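Predicted transcriptional regulator (Clostridium thermocellum, PDB 1XMA) probably binds DNA as a dimeric transcriptional regulator of the PadR-like family, through a winged helix-turn-helix domain. Local coordinates at residues I45-L50 with A84-N89; E59-I64 with T77-A82. All coordinates share one frame; numbering follows the deposited sequence.

Both contacts are buried and both use helix 76-88, whose leucines L79 and L86 lie two turns apart: L86 packs on helix 35-52, L79 mainly on helix 57-67. Contact 1 lies nearer the centre of the chain, and its segments 45-50 and 84-89 meet through aliphatic side chains. Contact 2 joins 59-64 to 77-82 and includes a serine, the partly exposed S61, which however presents its CB to the leucine beside the buried I60. The two contacts touch each other through helix 35-52, whose side chains reach both segments of contact 2. Together they tie the three helices of the winged-helix domain into one hydrophobic core.

Contact 1. Residues I45-L50 with A84-N89; sequences IILSLL and ARLEKN
L86 reaches from helix 76-88 into the side of helix 35-52 and touches two neighbouring residues there, I46 and L47, with one methyl for each. CD1 of L86 lies 3.7 Å from CG2 of I46, while CD2 of L86 packs 3.9 Å from CD2 of L47 and almost as near to CG of that residue. The leucine therefore straddles the pair, its fork opened toward helix 35-52, and meets both partners at a slant. Of the three it gives up by far the most surface to the other helix.

The torsions of I46 explain which of its branches does the touching. The CG2 methyl stands anti to the backbone N and meets L86, while CG1, beside the backbone N and anti to the carbonyl carbon (chi1 -70°), carries CD1 to A82 and L79 earlier on helix 76-88. CB of L47 is not aimed at L86, but its CG, CD1 and CD2 all come close to CD2 of L86.

The contact has no polar component: no hydrogen bond crosses it, and the backbones stay well apart, 8.7 Å between CA of L47 and CA of L86. Each helix spends its backbone groups on itself, as in the bonds from L50 N to I46 O and from K88 N to A84 O. Next to the contact, E87 OE2 bonds to S94 OG.

This is helix-helix packing in the core of a winged-helix domain. L47 and L86 also meet I92 of strand 92-96, and L47 touches I110 of strand 106-110, so the wing strands pack against the same leucines. On another side of helix 35-52, I45 and L49 pack on F135 of the second subunit, and L49 also reaches I64 of helix 57-67.

Contact 2. Residues E59-I64 with T77-A82; sequences EISKNI and TTLYSA
In segments 59-64 and 77-82, which belong to the two helices of a helix-turn-helix in the winged-helix fold, CA of S61 and CA of L79 are the nearest pair, 7.6 Å apart. By analogy with other such regulators, helix 76-88 is probably the recognition helix.

L79 carries the contact, dividing its two methyls between adjacent residues. CD1 of L79 meets CG2 of I60 at 3.8 Å, the side chains slanting past each other, and CD2 of L79 rests 3.7 Å from CB of S61. With CG anti to the backbone N (chi1 -177°), the leucine extends from its own helix toward helix 57-67. S61 offers its CB to this neighbour, while its OG hydrogen-bonds O of Y58 one turn earlier. No hydrogen bond spans the two segments.

I74, in the loop joining the helices, touches both S61 and L79. Elsewhere on helix 76-88, S81 bonds back to the backbone of its own helix: OG of S81 donates to O of T77 at 2.7 Å, tilted 21° from the carbonyl plane, and that oxygen also accepts from S81 N.

Contact 1. Residues I45-L50 with A84-N89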
ATOM      1  N   ILE B  45       9.640   7.319   3.029  1.00 18.52           N
ATOM      2  CA  ILE B  45      10.905   6.890   2.408  1.00 19.49           C
ATOM      3  C   ILE B  45      11.934   8.047   2.254  1.00 20.65           C
ATOM      4  O   ILE B  45      13.109   7.867   2.490  1.00 24.18           O
ATOM      5  CB  ILE B  45      10.631   6.195   1.008  1.00 19.11           C
ATOM      6  CG1 ILE B  45       9.897   4.857   1.198  1.00 18.21           C
ATOM      7  CG2 ILE B  45      11.920   6.082   0.175  1.00 18.12           C
ATOM      8  CD1 ILE B  45       9.521   4.119  -0.104  1.00 16.53           C
ATOM      9  N   ILE B  46      11.472   9.226   1.847  1.00 22.97           N
ATOM     10  CA  ILE B  46      12.329  10.412   1.742  1.00 23.07           C
ATOM     11  C   ILE B  46      12.798  10.895   3.102  1.00 23.72           C
ATOM     12  O   ILE B  46      13.966  11.240   3.263  1.00 25.82           O
ATOM     13  CB  ILE B  46      11.644  11.580   0.986  1.00 23.48           C
ATOM     14  CG1 ILE B  46      11.514  11.233  -0.509  1.00 24.49           C
ATOM     15  CG2 ILE B  46      12.449  12.891   1.180  1.00 21.42           C
ATOM     16  CD1 ILE B  46      10.396  11.966  -1.233  1.00 24.44           C
ATOM     17  N   LEU B  47      11.892  10.887   4.081  1.00 21.82           N
ATOM     18  CA  LEU B  47      12.227  11.208   5.467  1.00 19.46           C
ATOM     19  C   LEU B  47      13.237  10.233   6.060  1.00 22.08           C
ATOM     20  O   LEU B  47      14.158  10.628   6.798  1.00 21.91           O
ATOM     21  CB  LEU B  47      10.954  11.232   6.321  1.00 19.68           C
ATOM     22  CG  LEU B  47       9.962  12.363   6.021  1.00 20.72           C
ATOM     23  CD1 LEU B  47       8.734  12.204   6.873  1.00 20.83           C
ATOM     24  CD2 LEU B  47      10.607  13.770   6.212  1.00 19.50           C
ATOM     25  N   SER B  48      13.052   8.960   5.732  1.00 20.85           N
ATOM     26  CA  SER B  48      13.926   7.900   6.177  1.00 22.89           C
ATOM     27  C   SER B  48      15.388   8.143   5.732  1.00 21.51           C
ATOM     28  O   SER B  48      16.321   7.974   6.517  1.00 19.12           O
ATOM     29  CB  SER B  48      13.409   6.577   5.623  1.00 22.51           C
ATOM     30  OG  SER B  48      14.296   5.544   5.915  1.00 24.56           O
ATOM     31  N   LEU B  49      15.568   8.543   4.478  1.00 18.96           N
ATOM     32  CA  LEU B  49      16.890   8.895   3.970  1.00 20.89           C
ATOM     33  C   LEU B  49      17.481  10.145   4.626  1.00 22.56           C
ATOM     34  O   LEU B  49      18.702  10.213   4.862  1.00 23.65           O
ATOM     35  CB  LEU B  49      16.880   9.038   2.451  1.00 18.61           C
ATOM     36  CG  LEU B  49      16.833   7.694   1.716  1.00 20.63           C
ATOM     37  CD1 LEU B  49      16.433   7.883   0.238  1.00 22.92           C
ATOM     38  CD2 LEU B  49      18.163   6.955   1.829  1.00 15.51           C
ATOM     39  N   LEU B  50      16.616  11.112   4.939  1.00 21.29           N
ATOM     40  CA  LEU B  50      17.044  12.337   5.599  1.00 23.01           C
ATOM     41  C   LEU B  50      17.426  12.124   7.061  1.00 26.14           C
ATOM     42  O   LEU B  50      18.230  12.879   7.608  1.00 28.52           O
ATOM     43  CB  LEU B  50      15.987  13.441   5.444  1.00 20.65           C
ATOM     44  CG  LEU B  50      15.896  13.929   3.991  1.00 21.23           C
ATOM     45  CD1 LEU B  50      14.704  14.853   3.774  1.00 17.72           C
ATOM     46  CD2 LEU B  50      17.209  14.594   3.536  1.00 16.73           C
ATOM     47  N   ALA B  84       8.224  19.569  -1.834  1.00 28.12           N
ATOM     48  CA  ALA B  84       7.371  20.744  -1.693  1.00 30.71           C
ATOM     49  C   ALA B  84       6.370  20.538  -0.555  1.00 30.54           C
ATOM     50  O   ALA B  84       6.310  21.355   0.357  1.00 30.83           O
ATOM     51  CB  ALA B  84       6.657  21.065  -3.035  1.00 28.04           C
ATOM     52  N   ARG B  85       5.619  19.425  -0.620  1.00 30.33           N
ATOM     53  CA  ARG B  85       4.682  18.985   0.435  1.00 28.09           C
ATOM     54  C   ARG B  85       5.348  18.784   1.791  1.00 28.65           C
ATOM     55  O   ARG B  85       4.816  19.217   2.805  1.00 30.02           O
ATOM     56  CB  ARG B  85       3.983  17.678   0.012  1.00 27.97           C
ATOM     57  CG  ARG B  85       3.084  17.034   1.095  0.65 25.74           C
ATOM     58  CD  ARG B  85       2.793  15.559   0.794  0.65 26.40           C
ATOM     59  NE  ARG B  85       2.501  15.376  -0.615  0.65 24.52           N
ATOM     60  CZ  ARG B  85       3.171  14.603  -1.444  0.65 25.22           C
ATOM     61  NH1 ARG B  85       4.181  13.869  -1.017  0.65 26.28           N
ATOM     62  NH2 ARG B  85       2.808  14.556  -2.721  0.65 25.78           N
ATOM     63  N   LEU B  86       6.500  18.114   1.808  1.00 29.00           N
ATOM     64  CA  LEU B  86       7.229  17.880   3.064  1.00 28.43           C
ATOM     65  C   LEU B  86       7.658  19.191   3.731  1.00 29.75           C
ATOM     66  O   LEU B  86       7.599  19.319   4.962  1.00 31.22           O
ATOM     67  CB  LEU B  86       8.437  16.969   2.836  1.00 26.05           C
ATOM     68  CG  LEU B  86       8.212  15.468   2.613  1.00 26.02           C
ATOM     69  CD1 LEU B  86       9.529  14.813   2.240  1.00 23.65           C
ATOM     70  CD2 LEU B  86       7.624  14.797   3.843  1.00 21.33           C
ATOM     71  N   GLU B  87       8.095  20.151   2.912  1.00 29.39           N
ATOM     72  CA  GLU B  87       8.443  21.485   3.391  1.00 32.84           C
ATOM     73  C   GLU B  87       7.248  22.296   3.884  1.00 35.89           C
ATOM     74  O   GLU B  87       7.263  22.807   5.016  1.00 34.63           O
ATOM     75  CB  GLU B  87       9.176  22.272   2.326  1.00 32.87           C
ATOM     76  CG  GLU B  87      10.562  22.531   2.704  1.00 35.55           C
ATOM     77  CD  GLU B  87      11.179  23.658   1.930  1.00 35.47           C
ATOM     78  OE1 GLU B  87      11.409  23.500   0.698  1.00 32.44           O
ATOM     79  OE2 GLU B  87      11.462  24.685   2.580  1.00 35.17           O
ATOM     80  N   LYS B  88       6.225  22.412   3.035  1.00 37.96           N
ATOM     81  CA  LYS B  88       4.994  23.104   3.389  1.00 41.78           C
ATOM     82  C   LYS B  88       4.480  22.617   4.756  1.00 41.57           C
ATOM     83  O   LYS B  88       4.151  23.430   5.639  1.00 39.52           O
ATOM     84  CB  LYS B  88       3.948  22.892   2.291  1.00 42.60           C
ATOM     85  CG  LYS B  88       2.540  23.358   2.642  1.00 46.51           C
ATOM     86  CD  LYS B  88       1.610  23.256   1.440  1.00 49.00           C
ATOM     87  CE  LYS B  88       1.064  21.849   1.264  1.00 53.96           C
ATOM     88  NZ  LYS B  88       0.478  21.655  -0.103  1.00 56.81           N
ATOM     89  N   ASN B  89       4.444  21.287   4.917  1.00 39.87           N
ATOM     90  CA  ASN B  89       4.001  20.633   6.145  1.00 33.72           C
ATOM     91  C   ASN B  89       4.945  20.877   7.316  1.00 32.45           C
ATOM     92  O   ASN B  89       4.567  20.663   8.474  1.00 33.50           O
ATOM     93  CB  ASN B  89       3.867  19.126   5.924  1.00 34.07           C
ATOM     94  CG  ASN B  89       2.637  18.741   5.116  1.00 35.48           C
ATOM     95  OD1 ASN B  89       1.848  19.589   4.695  1.00 37.03           O
ATOM     96  ND2 ASN B  89       2.468  17.444   4.899  1.00 33.66           N
TER

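Contact 2. Residues E59-I64 with T77-A82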
ATOM      1  N   GLU B  59      20.700  12.737  -5.316  1.00 24.50           N
ATOM      2  CA  GLU B  59      21.198  11.733  -4.381  1.00 24.09           C
ATOM      3  C   GLU B  59      20.081  10.880  -3.772  1.00 24.28           C
ATOM      4  O   GLU B  59      20.242   9.676  -3.602  1.00 24.37           O
ATOM      5  CB  GLU B  59      21.974  12.400  -3.270  1.00 24.25           C
ATOM      6  CG  GLU B  59      22.646  11.413  -2.354  1.00 27.19           C
ATOM      7  CD  GLU B  59      23.591  12.072  -1.414  1.00 28.37           C
ATOM      8  OE1 GLU B  59      24.803  11.848  -1.583  1.00 30.99           O
ATOM      9  OE2 GLU B  59      23.130  12.817  -0.516  1.00 28.84           O
ATOM     10  N   ILE B  60      18.958  11.515  -3.441  1.00 24.16           N
ATOM     11  CA  ILE B  60      17.812  10.831  -2.810  1.00 23.82           C
ATOM     12  C   ILE B  60      17.191   9.770  -3.724  1.00 23.98           C
ATOM     13  O   ILE B  60      17.016   8.622  -3.311  1.00 22.40           O
ATOM     14  CB  ILE B  60      16.774  11.882  -2.291  1.00 28.06           C
ATOM     15  CG1 ILE B  60      17.375  12.619  -1.084  1.00 26.66           C
ATOM     16  CG2 ILE B  60      15.377  11.252  -2.002  1.00 27.82           C
ATOM     17  CD1 ILE B  60      16.428  13.502  -0.337  1.00 31.44           C
ATOM     18  N   SER B  61      16.884  10.150  -4.970  1.00 26.20           N
ATOM     19  CA  SER B  61      16.335   9.217  -5.971  1.00 28.82           C
ATOM     20  C   SER B  61      17.328   8.116  -6.361  1.00 28.42           C
ATOM     21  O   SER B  61      16.948   6.953  -6.553  1.00 27.48           O
ATOM     22  CB  SER B  61      15.897   9.968  -7.230  1.00 33.04           C
ATOM     23  OG  SER B  61      17.017  10.470  -7.926  1.00 37.34           O
ATOM     24  N   LYS B  62      18.595   8.492  -6.494  1.00 26.52           N
ATOM     25  CA  LYS B  62      19.644   7.513  -6.692  1.00 27.03           C
ATOM     26  C   LYS B  62      19.641   6.508  -5.540  1.00 24.22           C
ATOM     27  O   LYS B  62      19.692   5.305  -5.766  1.00 25.64           O
ATOM     28  CB  LYS B  62      21.011   8.206  -6.819  1.00 28.97           C
ATOM     29  CG  LYS B  62      22.180   7.263  -7.091  1.00 29.28           C
ATOM     30  CD  LYS B  62      23.438   8.027  -7.447  1.00 30.16           C
ATOM     31  CE  LYS B  62      24.180   8.501  -6.180  1.00 34.86           C
ATOM     32  NZ  LYS B  62      25.533   9.118  -6.491  1.00 36.22           N
ATOM     33  N   ASN B  63      19.564   7.008  -4.314  1.00 22.44           N
ATOM     34  CA  ASN B  63      19.580   6.156  -3.128  1.00 24.47           C
ATOM     35  C   ASN B  63      18.360   5.235  -3.030  1.00 24.45           C
ATOM     36  O   ASN B  63      18.491   4.058  -2.674  1.00 26.26           O
ATOM     37  CB  ASN B  63      19.720   6.996  -1.861  1.00 26.75           C
ATOM     38  CG  ASN B  63      21.170   7.327  -1.536  1.00 29.47           C
ATOM     39  OD1 ASN B  63      22.065   6.547  -1.833  1.00 32.83           O
ATOM     40  ND2 ASN B  63      21.400   8.479  -0.918  1.00 26.02           N
ATOM     41  N   ILE B  64      17.181   5.769  -3.359  1.00 25.42           N
ATOM     42  CA  ILE B  64      15.955   4.954  -3.491  1.00 21.76           C
ATOM     43  C   ILE B  64      16.116   3.763  -4.459  1.00 23.61           C
ATOM     44  O   ILE B  64      15.836   2.644  -4.075  1.00 24.85           O
ATOM     45  CB  ILE B  64      14.702   5.824  -3.856  1.00 18.89           C
ATOM     46  CG1 ILE B  64      14.372   6.789  -2.715  1.00 18.05           C
ATOM     47  CG2 ILE B  64      13.491   4.951  -4.149  1.00 17.86           C
ATOM     48  CD1 ILE B  64      13.419   7.936  -3.114  1.00 19.60           C
ATOM     49  N   THR B  77       8.867  14.143 -10.980  1.00 37.10           N
ATOM     50  CA  THR B  77       7.663  14.887 -10.573  1.00 38.01           C
ATOM     51  C   THR B  77       7.138  14.415  -9.218  1.00 35.96           C
ATOM     52  O   THR B  77       6.771  15.233  -8.373  1.00 36.28           O
ATOM     53  CB  THR B  77       6.518  14.827 -11.624  1.00 40.08           C
ATOM     54  OG1 THR B  77       6.134  13.472 -11.856  1.00 39.29           O
ATOM     55  CG2 THR B  77       6.940  15.494 -12.955  1.00 41.05           C
ATOM     56  N   THR B  78       7.116  13.097  -9.019  1.00 35.12           N
ATOM     57  CA  THR B  78       6.804  12.497  -7.706  1.00 35.12           C
ATOM     58  C   THR B  78       7.734  12.984  -6.600  1.00 32.16           C
ATOM     59  O   THR B  78       7.283  13.374  -5.525  1.00 32.62           O
ATOM     60  CB  THR B  78       6.855  10.964  -7.765  1.00 35.60           C
ATOM     61  OG1 THR B  78       6.064  10.509  -8.877  1.00 39.37           O
ATOM     62  CG2 THR B  78       6.317  10.360  -6.469  1.00 29.83           C
ATOM     63  N   LEU B  79       9.033  12.986  -6.886  1.00 33.09           N
ATOM     64  CA  LEU B  79      10.030  13.375  -5.901  1.00 32.81           C
ATOM     65  C   LEU B  79       9.928  14.855  -5.554  1.00 32.11           C
ATOM     66  O   LEU B  79       9.887  15.230  -4.369  1.00 29.25           O
ATOM     67  CB  LEU B  79      11.442  13.016  -6.395  1.00 32.66           C
ATOM     68  CG  LEU B  79      12.649  13.286  -5.475  1.00 33.67           C
ATOM     69  CD1 LEU B  79      12.499  12.593  -4.131  1.00 33.04           C
ATOM     70  CD2 LEU B  79      13.956  12.871  -6.157  1.00 32.73           C
ATOM     71  N   TYR B  80       9.870  15.704  -6.579  1.00 32.63           N
ATOM     72  CA  TYR B  80       9.916  17.147  -6.344  1.00 34.29           C
ATOM     73  C   TYR B  80       8.615  17.764  -5.816  1.00 33.43           C
ATOM     74  O   TYR B  80       8.657  18.780  -5.109  1.00 34.29           O
ATOM     75  CB  TYR B  80      10.530  17.901  -7.530  1.00 36.22           C
ATOM     76  CG  TYR B  80      12.025  17.584  -7.677  1.00 38.65           C
ATOM     77  CD1 TYR B  80      12.462  16.537  -8.494  1.00 38.37           C
ATOM     78  CD2 TYR B  80      12.990  18.308  -6.967  1.00 38.88           C
ATOM     79  CE1 TYR B  80      13.821  16.227  -8.621  1.00 38.73           C
ATOM     80  CE2 TYR B  80      14.353  18.007  -7.086  1.00 38.37           C
ATOM     81  CZ  TYR B  80      14.762  16.971  -7.915  1.00 39.62           C
ATOM     82  OH  TYR B  80      16.121  16.670  -8.034  1.00 38.66           O
ATOM     83  N   SER B  81       7.472  17.139  -6.084  1.00 29.96           N
ATOM     84  CA  SER B  81       6.255  17.564  -5.358  1.00 30.81           C
ATOM     85  C   SER B  81       6.204  17.048  -3.915  1.00 28.31           C
ATOM     86  O   SER B  81       5.527  17.633  -3.058  1.00 28.57           O
ATOM     87  CB  SER B  81       4.969  17.234  -6.127  1.00 32.04           C
ATOM     88  OG  SER B  81       4.918  15.879  -6.457  1.00 37.95           O
ATOM     89  N   ALA B  82       6.932  15.960  -3.640  1.00 29.82           N
ATOM     90  CA  ALA B  82       7.059  15.446  -2.271  1.00 26.04           C
ATOM     91  C   ALA B  82       7.883  16.390  -1.383  1.00 26.11           C
ATOM     92  O   ALA B  82       7.484  16.690  -0.247  1.00 27.49           O
ATOM     93  CB  ALA B  82       7.636  14.029  -2.274  1.00 26.17           C
TER